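Local structure of ALDH21) (Physcomitrella patens subsp. patens, 5MZ5) at residues V70-H75 against P243-D248; G156-L161 against G169-V174; G382-T387 against V400-P405. The protein oxidises succinic semialdehyde to succinate, using NADP(+) as the electron acceptor, as a member of the aldehyde dehydrogenase family. All coordinates share one frame; numbering follows the deposited sequence.

Contact 1. Residues V70-H75 against P243-D248; sequences VPQATH and PVSRED
Val70 and Pro243 make the tight end of this contact. The CG1 methyl of Val70 comes within 3.5 Å of Pro243 CG, closer than carbons usually pack. CG1 is set anti to the Val70 backbone N (chi1 177°), which brings it against the proline ring. Ile42 and Pro218 each touch both residues and help bury this end. Ala73 carries the apolar zone on more loosely, its CB lying 4.4 Å from Val244 CG2. Gln72 marks the change. Its extended chain brings the amide over Ser245, with OE1 3.4 Å from Ser245 CB. This is contact with a carbon, and no hydrogen bond crosses between the segments. The far end is more open to solvent. Here Asp248 OD1 sits at the edge of the His75 ring and in its plane, 3.2 Å from CD2. The carboxylate is turned 60° from the ring. Asp248 OD2 lies 3.7 Å from His75 N, at the first turn of helix 75-94. The partial positive charge of that helix start probably favours the carboxylate. Thr74 is the N-cap of the same helix, and Thr74 N itself bonds Asp77 OD2. The segment 243-248 follows strand 239-241, the edge of the Rossmann-type sheet. It carries Arg246, an NADP(+)-binding residue, and Val244 packs close to Lys212, another one. The contact lies beside the coenzyme site of this aldehyde dehydrogenase fold.

Contact 2. Residues G156-L161 against G169-V174; sequences GEHIPL and GLQGIV
His158 and Gln171 meet with their flat groups nearly perpendicular, the imidazole and amide planes lying 87° apart. His158 NE2 donates to Gln171 OE1 at 2.8 Å. The oxygen lies close to the ring plane and accepts through a lone pair in its own amide plane, although the N-H is bent (144°). The ring swings out to the glutamine because His158 CG is anti to the backbone N (chi1 -175°). One ring face covers Gly172 O, which sits 3.6 Å from His158 CD2. At the ring edge CD2 also meets Ile173 CG1 at 3.9 Å. Replacing His158 with an alanine would probably leave Gln171 OE1 without this donor and its amide freer to turn, and would uncover Gly172 O. On the other face of the two strands, Ile159 CD1 slants across Val174 CG2 at 3.7 Å. Leu161 CD1 lies against the bare backbone of Gly172, 3.8 Å from its N. Antiparallel hydrogen-bonded pairs, Glu157 with Val174 and Ile159 with Gly172, hold the strands in register. Leu161 N adds a bond to Leu170 O at 3.1 Å. Strand 170-178 is the middle strand, with 502-510 on its other side. At the outer edge, residues 156-158 pair antiparallel with a strand of the second subunit, so the sheet runs on between chains. Ile159 and Leu161 pack on Pro480 and Ser478 of the third subunit.

Contact 3. Residues G382-T387 against V400-P405; sequences GGKLLT and VIEDVP
Lys384 O receives the N-H of Glu402 at 2.8 Å in a nearly straight bond (177°). The CA-H of Ile401 also points to this oxygen, with Ile401 CA 3.4 Å from Lys384 O. The return bond, Lys384 N to Glu402 O, is equally short and completes an antiparallel hydrogen-bonded pair. The side chains of this pair run alongside each other. Both are extended, and Lys384 CD lies 3.4 Å from Glu402 OE1. Lys384 NZ stays 4.0 Å from Glu402 OE1, beyond a salt bridge. The firmer partners are on OE2, which bonds Tyr333 OH and forms a salt bridge with Lys337. Further along, a beta bulge sets Leu386 and Thr387 against Val400. Leu386 N bonds Val400 O at 2.9 Å, while Val400 N reaches Thr387 O only weakly. With CG beside its backbone N (chi1 -58°), Leu386 brings CD1 to 3.9 Å from Val400 CG1. Gly382 ends helix 365-380 in a Schellman motif, and the chain turns there into strand 384-387. Strand 395-402 lies between this strand and 419-425. Helix 333-345 covers Leu386, Thr387 and Val400, while helix 365-380 packs on Leu385 and Ile401 from the other face.

In the fold
The three contacts lie in separate parts of the subunit and do not touch. Contact 1 is the one tied to the coenzyme site, since it holds Arg246 and adjoins Lys212 and Ser215. Contacts 2 and 3 lie away from the coenzyme and substrate sites, which include Cys320 and the predicted active-site Glu285. Contact 2 lies at subunit interfaces, whereas contacts 1 and 3 meet no other chain of the tetramer. In sequence, contact 2 is nested within the loop closed by contact 1, yet their centres are 47 Å apart. Contact 3 follows both, its centre 43 Å from that of contact 1. Contacts 2 and 3 fall on opposite sides of the chain's centre, with nearest atoms about 47 Å apart.

Contact 1. Residues V70-H75 against P243-D248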
ATOM      1  N   VAL A  70      32.280  30.206 -14.926  1.00 32.59           N
ATOM      2  CA  VAL A  70      30.852  29.917 -15.157  1.00 31.53           C
ATOM      3  C   VAL A  70      30.107  31.222 -15.446  1.00 33.63           C
ATOM      4  O   VAL A  70      30.248  32.159 -14.659  1.00 33.76           O
ATOM      5  CB  VAL A  70      30.239  29.205 -13.912  1.00 34.48           C
ATOM      6  CG1 VAL A  70      28.759  28.959 -14.093  1.00 34.36           C
ATOM      7  CG2 VAL A  70      30.962  27.914 -13.589  1.00 33.69           C
ATOM      8  N   PRO A  71      29.290  31.317 -16.519  1.00 30.84           N
ATOM      9  CA  PRO A  71      28.500  32.540 -16.728  1.00 30.85           C
ATOM     10  C   PRO A  71      27.547  32.795 -15.560  1.00 36.60           C
ATOM     11  O   PRO A  71      26.996  31.856 -14.981  1.00 34.69           O
ATOM     12  CB  PRO A  71      27.694  32.233 -18.000  1.00 31.95           C
ATOM     13  CG  PRO A  71      28.396  31.107 -18.657  1.00 36.36           C
ATOM     14  CD  PRO A  71      28.957  30.298 -17.538  1.00 33.13           C
ATOM     15  N   GLN A  72      27.399  34.063 -15.179  1.00 36.82           N
ATOM     16  CA  GLN A  72      26.483  34.437 -14.111  1.00 37.50           C
ATOM     17  C   GLN A  72      25.188  34.920 -14.745  1.00 40.57           C
ATOM     18  O   GLN A  72      25.221  35.792 -15.615  1.00 40.60           O
ATOM     19  CB  GLN A  72      27.086  35.491 -13.170  1.00 40.01           C
ATOM     20  CG  GLN A  72      26.260  35.654 -11.899  1.00 66.67           C
ATOM     21  CD  GLN A  72      26.955  36.497 -10.875  1.00 98.21           C
ATOM     22  OE1 GLN A  72      26.937  37.733 -10.931  1.00 99.52           O
ATOM     23  NE2 GLN A  72      27.523  35.840  -9.877  1.00 88.60           N
ATOM     24  N   ALA A  73      24.054  34.325 -14.330  1.00 35.92           N
ATOM     25  CA  ALA A  73      22.737  34.675 -14.861  1.00 35.12           C
ATOM     26  C   ALA A  73      22.288  36.047 -14.384  1.00 37.92           C
ATOM     27  O   ALA A  73      22.519  36.417 -13.231  1.00 38.00           O
ATOM     28  CB  ALA A  73      21.704  33.619 -14.467  1.00 35.15           C
ATOM     29  N   THR A  74      21.654  36.804 -15.276  1.00 34.18           N
ATOM     30  CA  THR A  74      21.114  38.119 -14.916  1.00 34.15           C
ATOM     31  C   THR A  74      19.693  37.900 -14.374  1.00 38.12           C
ATOM     32  O   THR A  74      19.158  36.789 -14.452  1.00 36.21           O
ATOM     33  CB  THR A  74      21.106  39.069 -16.125  1.00 35.71           C
ATOM     34  OG1 THR A  74      20.209  38.566 -17.115  1.00 36.38           O
ATOM     35  CG2 THR A  74      22.512  39.309 -16.719  1.00 29.14           C
ATOM     36  N   HIS A  75      19.076  38.968 -13.871  1.00 35.60           N
ATOM     37  CA  HIS A  75      17.699  38.979 -13.388  1.00 35.13           C
ATOM     38  C   HIS A  75      16.736  38.576 -14.526  1.00 35.47           C
ATOM     39  O   HIS A  75      15.787  37.831 -14.282  1.00 33.40           O
ATOM     40  CB  HIS A  75      17.359  40.374 -12.865  1.00 36.73           C
ATOM     41  CG  HIS A  75      16.028  40.445 -12.198  1.00 41.15           C
ATOM     42  ND1 HIS A  75      14.861  40.677 -12.925  1.00 43.48           N
ATOM     43  CD2 HIS A  75      15.712  40.298 -10.890  1.00 43.58           C
ATOM     44  CE1 HIS A  75      13.877  40.642 -12.038  1.00 43.31           C
ATOM     45  NE2 HIS A  75      14.340  40.417 -10.799  1.00 43.50           N
ATOM     46  N   PRO A 243      23.732  29.368 -11.739  1.00 37.91           N
ATOM     47  CA  PRO A 243      24.396  29.882 -10.521  1.00 38.57           C
ATOM     48  C   PRO A 243      24.014  31.371 -10.472  1.00 41.54           C
ATOM     49  O   PRO A 243      24.064  32.070 -11.492  1.00 41.58           O
ATOM     50  CB  PRO A 243      25.894  29.671 -10.806  1.00 40.89           C
ATOM     51  CG  PRO A 243      25.940  28.808 -12.049  1.00 44.79           C
ATOM     52  CD  PRO A 243      24.713  29.143 -12.813  1.00 39.77           C
ATOM     53  N   VAL A 244      23.486  31.813  -9.343  1.00 38.11           N
ATOM     54  CA  VAL A 244      22.920  33.161  -9.248  1.00 38.05           C
ATOM     55  C   VAL A 244      23.651  34.022  -8.198  1.00 41.70           C
ATOM     56  O   VAL A 244      24.101  33.518  -7.151  1.00 40.49           O
ATOM     57  CB  VAL A 244      21.368  33.031  -9.021  1.00 41.12           C
ATOM     58  CG1 VAL A 244      20.728  34.297  -8.489  1.00 40.68           C
ATOM     59  CG2 VAL A 244      20.664  32.590 -10.300  1.00 41.00           C
ATOM     60  N   SER A 245      23.795  35.320  -8.527  1.00 38.76           N
ATOM     61  CA  SER A 245      24.392  36.340  -7.663  1.00 40.01           C
ATOM     62  C   SER A 245      23.441  36.618  -6.485  1.00 44.10           C
ATOM     63  O   SER A 245      22.239  36.338  -6.559  1.00 43.10           O
ATOM     64  CB  SER A 245      24.639  37.634  -8.439  1.00 44.53           C
ATOM     65  OG  SER A 245      23.437  38.201  -8.946  1.00 55.45           O
ATOM     66  N   ARG A 246      23.981  37.207  -5.424  1.00 41.29           N
ATOM     67  CA  ARG A 246      23.248  37.558  -4.214  1.00 40.74           C
ATOM     68  C   ARG A 246      22.068  38.498  -4.495  1.00 43.30           C
ATOM     69  O   ARG A 246      21.004  38.318  -3.915  1.00 41.56           O
ATOM     70  CB  ARG A 246      24.208  38.189  -3.199  1.00 39.32           C
ATOM     71  CG  ARG A 246      23.693  38.079  -1.787  1.00 41.94           C
ATOM     72  CD  ARG A 246      24.571  38.808  -0.833  1.00 42.13           C
ATOM     73  NE  ARG A 246      23.889  39.043   0.436  1.00 43.62           N
ATOM     74  CZ  ARG A 246      24.446  39.679   1.452  1.00 55.84           C
ATOM     75  NH1 ARG A 246      25.686  40.139   1.357  1.00 46.58           N
ATOM     76  NH2 ARG A 246      23.773  39.853   2.578  1.00 41.86           N
ATOM     77  N   GLU A 247      22.248  39.454  -5.423  1.00 41.27           N
ATOM     78  CA  GLU A 247      21.244  40.461  -5.785  1.00 41.99           C
ATOM     79  C   GLU A 247      19.934  39.873  -6.352  1.00 45.36           C
ATOM     80  O   GLU A 247      18.894  40.545  -6.288  1.00 46.04           O
ATOM     81  CB  GLU A 247      21.788  41.593  -6.723  1.00 44.06           C
ATOM     82  CG  GLU A 247      23.028  41.331  -7.578  1.00 56.84           C
ATOM     83  CD  GLU A 247      24.378  41.489  -6.903  1.00 72.66           C
ATOM     84  OE1 GLU A 247      24.838  42.645  -6.763  1.00 73.12           O
ATOM     85  OE2 GLU A 247      24.991  40.455  -6.551  1.00 53.03           O
ATOM     86  N   ASP A 248      19.989  38.636  -6.899  1.00 39.43           N
ATOM     87  CA  ASP A 248      18.857  37.964  -7.524  1.00 38.39           C
ATOM     88  C   ASP A 248      18.465  36.637  -6.886  1.00 38.88           C
ATOM     89  O   ASP A 248      17.468  36.048  -7.299  1.00 37.36           O
ATOM     90  CB  ASP A 248      19.132  37.755  -9.019  1.00 40.58           C
ATOM     91  CG  ASP A 248      19.490  39.015  -9.784  1.00 49.83           C
ATOM     92  OD1 ASP A 248      18.701  39.985  -9.724  1.00 49.84           O
ATOM     93  OD2 ASP A 248      20.554  39.017 -10.471  1.00 55.28           O
TER

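Contact 2. Residues G156-L161 against G169-V174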
ATOM      1  N   GLY A 156      -2.224   5.137  -7.838  1.00 24.21           N
ATOM      2  CA  GLY A 156      -3.340   5.837  -7.239  1.00 24.52           C
ATOM      3  C   GLY A 156      -4.199   4.810  -6.528  1.00 27.89           C
ATOM      4  O   GLY A 156      -3.867   3.622  -6.500  1.00 25.00           O
ATOM      5  N   GLU A 157      -5.307   5.249  -5.965  1.00 26.59           N
ATOM      6  CA  GLU A 157      -6.193   4.317  -5.272  1.00 27.85           C
ATOM      7  C   GLU A 157      -7.579   4.334  -5.869  1.00 30.74           C
ATOM      8  O   GLU A 157      -8.056   5.364  -6.328  1.00 32.06           O
ATOM      9  CB  GLU A 157      -6.382   4.722  -3.794  1.00 29.59           C
ATOM     10  CG  GLU A 157      -5.165   4.973  -2.920  1.00 44.77           C
ATOM     11  CD  GLU A 157      -5.633   5.293  -1.510  1.00 67.64           C
ATOM     12  OE1 GLU A 157      -5.876   6.489  -1.212  1.00 59.61           O
ATOM     13  OE2 GLU A 157      -5.877   4.328  -0.746  1.00 51.26           O
ATOM     14  N   HIS A 158      -8.243   3.206  -5.782  1.00 27.58           N
ATOM     15  CA  HIS A 158      -9.654   3.082  -6.020  1.00 28.12           C
ATOM     16  C   HIS A 158     -10.246   2.960  -4.601  1.00 30.44           C
ATOM     17  O   HIS A 158      -9.884   2.052  -3.852  1.00 28.06           O
ATOM     18  CB  HIS A 158     -10.042   1.896  -6.891  1.00 29.76           C
ATOM     19  CG  HIS A 158     -11.501   1.949  -7.155  1.00 34.98           C
ATOM     20  ND1 HIS A 158     -12.405   1.315  -6.315  1.00 38.48           N
ATOM     21  CD2 HIS A 158     -12.180   2.742  -8.013  1.00 37.98           C
ATOM     22  CE1 HIS A 158     -13.601   1.680  -6.746  1.00 38.91           C
ATOM     23  NE2 HIS A 158     -13.510   2.535  -7.770  1.00 39.02           N
ATOM     24  N   ILE A 159     -11.059   3.940  -4.197  1.00 29.29           N
ATOM     25  CA  ILE A 159     -11.591   3.954  -2.838  1.00 29.47           C
ATOM     26  C   ILE A 159     -13.112   3.819  -2.799  1.00 31.79           C
ATOM     27  O   ILE A 159     -13.812   4.512  -3.547  1.00 30.77           O
ATOM     28  CB  ILE A 159     -11.094   5.184  -1.988  1.00 32.57           C
ATOM     29  CG1 ILE A 159     -11.554   6.552  -2.571  1.00 32.99           C
ATOM     30  CG2 ILE A 159      -9.567   5.147  -1.772  1.00 33.24           C
ATOM     31  CD1 ILE A 159     -11.340   7.809  -1.608  1.00 37.54           C
ATOM     32  N   PRO A 160     -13.651   2.944  -1.915  1.00 27.59           N
ATOM     33  CA  PRO A 160     -15.119   2.931  -1.733  1.00 26.85           C
ATOM     34  C   PRO A 160     -15.468   4.180  -0.895  1.00 29.10           C
ATOM     35  O   PRO A 160     -14.708   4.552   0.010  1.00 28.91           O
ATOM     36  CB  PRO A 160     -15.372   1.637  -0.965  1.00 28.36           C
ATOM     37  CG  PRO A 160     -14.096   1.399  -0.191  1.00 32.64           C
ATOM     38  CD  PRO A 160     -12.962   2.066  -0.935  1.00 28.02           C
ATOM     39  N   LEU A 161     -16.523   4.899  -1.266  1.00 24.16           N
ATOM     40  CA  LEU A 161     -16.901   6.089  -0.510  1.00 23.58           C
ATOM     41  C   LEU A 161     -18.269   5.908   0.165  1.00 30.91           C
ATOM     42  O   LEU A 161     -18.707   6.776   0.913  1.00 31.13           O
ATOM     43  CB  LEU A 161     -16.834   7.360  -1.376  1.00 23.26           C
ATOM     44  CG  LEU A 161     -15.425   7.885  -1.735  1.00 24.49           C
ATOM     45  CD1 LEU A 161     -15.526   9.015  -2.743  1.00 24.29           C
ATOM     46  CD2 LEU A 161     -14.642   8.323  -0.483  1.00 18.94           C
ATOM     47  N   GLY A 169     -23.891   4.631  -3.183  1.00 26.56           N
ATOM     48  CA  GLY A 169     -23.588   4.763  -4.600  1.00 25.36           C
ATOM     49  C   GLY A 169     -22.374   5.609  -4.923  1.00 28.31           C
ATOM     50  O   GLY A 169     -22.189   5.985  -6.081  1.00 28.59           O
ATOM     51  N   LEU A 170     -21.519   5.890  -3.928  1.00 22.89           N
ATOM     52  CA  LEU A 170     -20.309   6.675  -4.152  1.00 20.22           C
ATOM     53  C   LEU A 170     -19.044   5.831  -4.101  1.00 25.68           C
ATOM     54  O   LEU A 170     -18.907   4.932  -3.274  1.00 24.72           O
ATOM     55  CB  LEU A 170     -20.205   7.886  -3.193  1.00 19.38           C
ATOM     56  CG  LEU A 170     -21.415   8.850  -3.150  1.00 23.29           C
ATOM     57  CD1 LEU A 170     -21.299   9.860  -1.992  1.00 22.07           C
ATOM     58  CD2 LEU A 170     -21.580   9.605  -4.467  1.00 22.48           C
ATOM     59  N   GLN A 171     -18.116   6.135  -5.022  1.00 23.52           N
ATOM     60  CA  GLN A 171     -16.786   5.535  -5.122  1.00 22.36           C
ATOM     61  C   GLN A 171     -15.860   6.657  -5.583  1.00 24.38           C
ATOM     62  O   GLN A 171     -16.320   7.677  -6.102  1.00 23.69           O
ATOM     63  CB  GLN A 171     -16.771   4.328  -6.099  1.00 23.26           C
ATOM     64  CG  GLN A 171     -16.899   4.722  -7.570  1.00 29.19           C
ATOM     65  CD  GLN A 171     -17.065   3.542  -8.479  1.00 41.39           C
ATOM     66  OE1 GLN A 171     -16.131   2.754  -8.678  1.00 33.41           O
ATOM     67  NE2 GLN A 171     -18.228   3.455  -9.120  1.00 30.08           N
ATOM     68  N   GLY A 172     -14.581   6.467  -5.388  1.00 21.12           N
ATOM     69  CA  GLY A 172     -13.599   7.466  -5.769  1.00 21.26           C
ATOM     70  C   GLY A 172     -12.351   6.895  -6.376  1.00 27.49           C
ATOM     71  O   GLY A 172     -11.960   5.759  -6.077  1.00 29.00           O
ATOM     72  N   ILE A 173     -11.744   7.666  -7.266  1.00 25.20           N
ATOM     73  CA  ILE A 173     -10.444   7.364  -7.862  1.00 24.98           C
ATOM     74  C   ILE A 173      -9.533   8.489  -7.382  1.00 27.21           C
ATOM     75  O   ILE A 173      -9.802   9.656  -7.658  1.00 23.50           O
ATOM     76  CB  ILE A 173     -10.457   7.234  -9.412  1.00 28.84           C
ATOM     77  CG1 ILE A 173     -11.324   6.030  -9.858  1.00 29.17           C
ATOM     78  CG2 ILE A 173      -8.997   7.129  -9.954  1.00 30.44           C
ATOM     79  CD1 ILE A 173     -11.797   6.100 -11.294  1.00 29.84           C
ATOM     80  N   VAL A 174      -8.496   8.130  -6.625  1.00 26.05           N
ATOM     81  CA  VAL A 174      -7.516   9.072  -6.091  1.00 26.33           C
ATOM     82  C   VAL A 174      -6.258   8.948  -6.938  1.00 31.88           C
ATOM     83  O   VAL A 174      -5.694   7.866  -7.034  1.00 33.54           O
ATOM     84  CB  VAL A 174      -7.226   8.838  -4.585  1.00 29.63           C
ATOM     85  CG1 VAL A 174      -6.276   9.901  -4.046  1.00 29.09           C
ATOM     86  CG2 VAL A 174      -8.517   8.816  -3.775  1.00 29.76           C
TER

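Contact 3. Residues G382-T387 against V400-P405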
ATOM      1  N   GLY A 382      36.755  23.675  29.377  1.00 43.70           N
ATOM      2  CA  GLY A 382      36.965  22.437  30.124  1.00 43.66           C
ATOM      3  C   GLY A 382      37.124  21.144  29.338  1.00 46.44           C
ATOM      4  O   GLY A 382      37.421  20.105  29.934  1.00 46.33           O
ATOM      5  N   GLY A 383      36.940  21.191  28.014  1.00 40.96           N
ATOM      6  CA  GLY A 383      37.107  20.018  27.156  1.00 39.31           C
ATOM      7  C   GLY A 383      38.548  19.537  27.089  1.00 42.47           C
ATOM      8  O   GLY A 383      39.479  20.346  27.029  1.00 41.61           O
ATOM      9  N   LYS A 384      38.749  18.218  27.101  1.00 38.91           N
ATOM     10  CA  LYS A 384      40.091  17.637  27.033  1.00 39.46           C
ATOM     11  C   LYS A 384      40.406  17.180  25.602  1.00 42.79           C
ATOM     12  O   LYS A 384      39.768  16.252  25.090  1.00 42.63           O
ATOM     13  CB  LYS A 384      40.266  16.493  28.058  1.00 41.98           C
ATOM     14  CG  LYS A 384      41.695  15.959  28.140  1.00 56.59           C
ATOM     15  CD  LYS A 384      41.751  14.626  28.877  1.00 69.24           C
ATOM     16  CE  LYS A 384      43.077  13.930  28.699  1.00 82.83           C
ATOM     17  NZ  LYS A 384      42.998  12.493  29.069  1.00 94.72           N
ATOM     18  N   LEU A 385      41.387  17.839  24.961  1.00 37.10           N
ATOM     19  CA  LEU A 385      41.809  17.509  23.608  1.00 35.87           C
ATOM     20  C   LEU A 385      42.581  16.185  23.616  1.00 41.17           C
ATOM     21  O   LEU A 385      43.612  16.073  24.287  1.00 42.24           O
ATOM     22  CB  LEU A 385      42.650  18.660  23.023  1.00 35.47           C
ATOM     23  CG  LEU A 385      43.092  18.544  21.554  1.00 38.87           C
ATOM     24  CD1 LEU A 385      41.904  18.711  20.592  1.00 37.20           C
ATOM     25  CD2 LEU A 385      44.150  19.577  21.243  1.00 40.17           C
ATOM     26  N   LEU A 386      42.048  15.172  22.906  1.00 37.17           N
ATOM     27  CA  LEU A 386      42.668  13.846  22.836  1.00 36.93           C
ATOM     28  C   LEU A 386      43.624  13.710  21.660  1.00 40.70           C
ATOM     29  O   LEU A 386      44.620  12.988  21.766  1.00 41.05           O
ATOM     30  CB  LEU A 386      41.626  12.718  22.836  1.00 35.92           C
ATOM     31  CG  LEU A 386      40.659  12.658  24.020  1.00 39.35           C
ATOM     32  CD1 LEU A 386      39.691  11.480  23.857  1.00 38.53           C
ATOM     33  CD2 LEU A 386      41.399  12.593  25.372  1.00 39.20           C
ATOM     34  N   THR A 387      43.320  14.414  20.545  1.00 36.04           N
ATOM     35  CA  THR A 387      44.130  14.435  19.317  1.00 35.49           C
ATOM     36  C   THR A 387      43.663  15.570  18.392  1.00 39.81           C
ATOM     37  O   THR A 387      42.526  16.032  18.513  1.00 39.03           O
ATOM     38  CB  THR A 387      44.090  13.052  18.627  1.00 40.74           C
ATOM     39  OG1 THR A 387      45.075  13.004  17.598  1.00 40.44           O
ATOM     40  CG2 THR A 387      42.693  12.687  18.089  1.00 35.71           C
ATOM     41  N   VAL A 400      39.399  14.907  18.293  1.00 32.79           N
ATOM     42  CA  VAL A 400      38.579  14.246  19.317  1.00 32.64           C
ATOM     43  C   VAL A 400      38.736  15.032  20.623  1.00 35.80           C
ATOM     44  O   VAL A 400      39.847  15.241  21.086  1.00 34.33           O
ATOM     45  CB  VAL A 400      38.847  12.725  19.522  1.00 36.12           C
ATOM     46  CG1 VAL A 400      37.820  12.115  20.482  1.00 35.11           C
ATOM     47  CG2 VAL A 400      38.836  11.976  18.190  1.00 35.40           C
ATOM     48  N   ILE A 401      37.620  15.493  21.183  1.00 34.24           N
ATOM     49  CA  ILE A 401      37.598  16.253  22.434  1.00 34.24           C
ATOM     50  C   ILE A 401      36.658  15.552  23.411  1.00 38.98           C
ATOM     51  O   ILE A 401      35.524  15.227  23.066  1.00 37.53           O
ATOM     52  CB  ILE A 401      37.256  17.768  22.286  1.00 36.11           C
ATOM     53  CG1 ILE A 401      37.661  18.347  20.901  1.00 35.67           C
ATOM     54  CG2 ILE A 401      37.872  18.568  23.454  1.00 36.73           C
ATOM     55  CD1 ILE A 401      37.088  19.737  20.566  1.00 36.17           C
ATOM     56  N   GLU A 402      37.140  15.351  24.626  1.00 37.44           N
ATOM     57  CA  GLU A 402      36.447  14.683  25.710  1.00 38.59           C
ATOM     58  C   GLU A 402      35.819  15.686  26.691  1.00 45.51           C
ATOM     59  O   GLU A 402      36.423  16.707  27.002  1.00 45.72           O
ATOM     60  CB  GLU A 402      37.459  13.766  26.418  1.00 40.32           C
ATOM     61  CG  GLU A 402      36.975  13.028  27.646  1.00 47.97           C
ATOM     62  CD  GLU A 402      38.088  12.174  28.218  1.00 67.47           C
ATOM     63  OE1 GLU A 402      38.960  12.717  28.940  1.00 55.61           O
ATOM     64  OE2 GLU A 402      38.147  10.980  27.852  1.00 52.97           O
ATOM     65  N   ASP A 403      34.579  15.384  27.144  1.00 43.45           N
ATOM     66  CA  ASP A 403      33.795  16.138  28.139  1.00 43.69           C
ATOM     67  C   ASP A 403      33.649  17.648  27.840  1.00 45.58           C
ATOM     68  O   ASP A 403      33.892  18.496  28.705  1.00 46.45           O
ATOM     69  CB  ASP A 403      34.346  15.893  29.566  1.00 46.59           C
ATOM     70  CG  ASP A 403      34.320  14.430  29.985  1.00 59.51           C
ATOM     71  OD1 ASP A 403      33.420  13.682  29.504  1.00 58.74           O
ATOM     72  OD2 ASP A 403      35.204  14.023  30.779  1.00 69.45           O
ATOM     73  N   VAL A 404      33.207  17.968  26.620  1.00 39.41           N
ATOM     74  CA  VAL A 404      32.949  19.348  26.220  1.00 37.81           C
ATOM     75  C   VAL A 404      31.601  19.771  26.859  1.00 39.90           C
ATOM     76  O   VAL A 404      30.602  19.066  26.679  1.00 37.42           O
ATOM     77  CB  VAL A 404      32.965  19.518  24.679  1.00 40.18           C
ATOM     78  CG1 VAL A 404      32.470  20.900  24.261  1.00 39.50           C
ATOM     79  CG2 VAL A 404      34.360  19.258  24.121  1.00 39.80           C
ATOM     80  N   PRO A 405      31.558  20.880  27.642  1.00 37.01           N
ATOM     81  CA  PRO A 405      30.282  21.279  28.268  1.00 36.73           C
ATOM     82  C   PRO A 405      29.228  21.757  27.264  1.00 39.64           C
ATOM     83  O   PRO A 405      29.558  22.174  26.156  1.00 37.96           O
ATOM     84  CB  PRO A 405      30.696  22.371  29.270  1.00 38.78           C
ATOM     85  CG  PRO A 405      31.942  22.926  28.719  1.00 43.12           C
ATOM     86  CD  PRO A 405      32.654  21.804  28.017  1.00 38.60           C
TER